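Local structure of putative alkaline phosphatase (4F18) at residues 12-17 with 332-337. The protein probably serves as the phosphate-binding protein of an ABC transporter that imports phosphate, and is seen here with bound hydrogen arsenate. Numbering follows the deposited sequence. Where two conformers were deposited one is given.
Sequences QALYQT and NAFVPL
Asn-332 lays its carboxamide against the backbone of Ala-13 and Leu-14, where a Schellman motif, with Ala-333 as its C-prime residue, ends helix 326-331 beside the short helix 12-15. The pairing illustrates how a periplasmic-binding-protein fold brings residues from near the start of the chain against a loop far along it: 314 residues separate the segments. The snug part is where the amide lies along the helix backbone, its CG 3.8 Å from Leu-14 CA and its OD1 within 3.5 Å of Ala-13 CB. Deeper in, Leu-14 CB meets Phe-334 CE2 at 4.2 Å, near the plane of the ring and at its edge; Val-91 of strand 85-94 touches both side chains. The carbonyl oxygen of Asn-332 sits 3.2 Å above one face of that ring, offset toward its rim. The Phe-334 side chain lies about 8 Å from the bound hydrogen arsenate. Toward Thr-17 the contact is looser and takes in a water. With CG beside the backbone N (chi1 -74°), Asn-332 ND2 makes a weak, bent hydrogen bond to Thr-17 OG1 (3.4 Å, 149° at the hydrogen), and has a stronger partner in the carbonyl of Ala-328. Were Asn-332 replaced by alanine, that carbonyl and the water would probably each lose a donor. The water accepts from Asn-332 ND2 at 3.0 Å and donates to Thr-17 OG1, which in turn donates a hydrogen bond to Ala-13 O at 2.8 Å.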
# COMPACT_ATOMS: atom_id res chain seq x y z
N GLN A 12 3.47 7.65 -3.11
CA GLN A 12 4.08 8.39 -4.22
C GLN A 12 5.00 9.52 -3.72
O GLN A 12 5.98 9.78 -4.40
CB GLN A 12 3.03 8.94 -5.19
CG GLN A 12 2.25 10.12 -4.59
CD GLN A 12 1.18 10.62 -5.51
OE1 GLN A 12 0.54 9.85 -6.28
NE2 GLN A 12 0.93 11.90 -5.48
N ALA A 13 4.67 10.18 -2.61
CA ALA A 13 5.52 11.26 -2.16
C ALA A 13 6.89 10.71 -1.69
O ALA A 13 7.90 11.43 -1.77
CB ALA A 13 4.86 12.09 -1.09
N LEU A 14 6.96 9.48 -1.20
CA LEU A 14 8.24 8.86 -0.89
C LEU A 14 9.05 8.70 -2.16
O LEU A 14 10.20 9.14 -2.24
CB LEU A 14 8.03 7.50 -0.20
CG LEU A 14 9.27 6.65 -0.09
CD1 LEU A 14 10.33 7.29 0.75
CD2 LEU A 14 8.88 5.27 0.47
N TYR A 15 8.47 8.09 -3.20
CA TYR A 15 9.24 7.85 -4.40
C TYR A 15 9.60 9.12 -5.14
O TYR A 15 10.55 9.13 -5.91
CB TYR A 15 8.54 6.84 -5.32
CG TYR A 15 8.29 5.51 -4.62
CD1 TYR A 15 9.24 4.86 -3.86
CD2 TYR A 15 7.06 4.89 -4.78
CE1 TYR A 15 8.98 3.69 -3.22
CE2 TYR A 15 6.78 3.68 -4.15
CZ TYR A 15 7.73 3.09 -3.33
OH TYR A 15 7.48 1.95 -2.61
N GLN A 16 8.84 10.19 -4.90
CA GLN A 16 9.11 11.53 -5.43
C GLN A 16 10.03 12.36 -4.58
O GLN A 16 10.37 13.51 -4.95
CB GLN A 16 7.80 12.22 -5.68
CG GLN A 16 6.98 11.53 -6.78
CD GLN A 16 5.50 11.91 -6.86
OE1 GLN A 16 4.78 11.45 -7.80
NE2 GLN A 16 5.01 12.68 -5.97
N THR A 17 10.48 11.85 -3.50
CA THR A 17 11.47 12.57 -2.66
C THR A 17 12.81 12.49 -3.37
O THR A 17 13.26 11.41 -3.81
CB THR A 17 11.53 11.97 -1.28
OG1 THR A 17 10.31 12.20 -0.60
CG2 THR A 17 12.63 12.56 -0.44
N ASN A 332 7.96 10.36 5.33
CA ASN A 332 6.73 10.20 4.61
C ASN A 332 5.70 9.32 5.37
O ASN A 332 4.75 8.86 4.79
CB ASN A 332 7.00 9.66 3.21
CG ASN A 332 7.58 10.74 2.34
OD1 ASN A 332 6.81 11.50 1.77
ND2 ASN A 332 8.90 10.82 2.21
N ALA A 333 5.92 9.18 6.68
CA ALA A 333 4.95 8.54 7.57
C ALA A 333 4.94 7.02 7.45
O ALA A 333 3.93 6.39 7.81
CB ALA A 333 3.54 9.11 7.44
N PHE A 334 6.02 6.43 6.96
CA PHE A 334 6.10 4.99 6.76
C PHE A 334 7.16 4.37 7.70
O PHE A 334 7.95 5.04 8.35
CB PHE A 334 6.43 4.69 5.30
CG PHE A 334 5.39 5.25 4.34
CD1 PHE A 334 4.04 5.00 4.48
CD2 PHE A 334 5.79 6.05 3.29
CE1 PHE A 334 3.12 5.51 3.61
CE2 PHE A 334 4.88 6.58 2.41
CZ PHE A 334 3.53 6.31 2.56
N VAL A 335 7.16 3.03 7.71
CA VAL A 335 8.03 2.23 8.56
C VAL A 335 9.10 1.55 7.73
O VAL A 335 8.77 0.74 6.84
CB VAL A 335 7.23 1.18 9.37
CG1 VAL A 335 8.16 0.38 10.25
CG2 VAL A 335 6.11 1.82 10.15
N PRO A 336 10.38 1.81 7.99
CA PRO A 336 11.47 1.06 7.34
C PRO A 336 11.36 -0.44 7.61
O PRO A 336 10.85 -0.90 8.64
CB PRO A 336 12.76 1.68 7.98
CG PRO A 336 12.31 3.08 8.35
CD PRO A 336 10.89 2.90 8.86
N LEU A 337 11.88 -1.20 6.69
CA LEU A 337 12.01 -2.62 6.94
C LEU A 337 13.17 -2.90 7.91
O LEU A 337 14.22 -2.24 7.87
CB LEU A 337 12.24 -3.40 5.64
CG LEU A 337 11.21 -3.22 4.58
CD1 LEU A 337 11.56 -4.05 3.37
CD2 LEU A 337 9.78 -3.50 5.03
O HOH W 1 10.06 13.53 1.69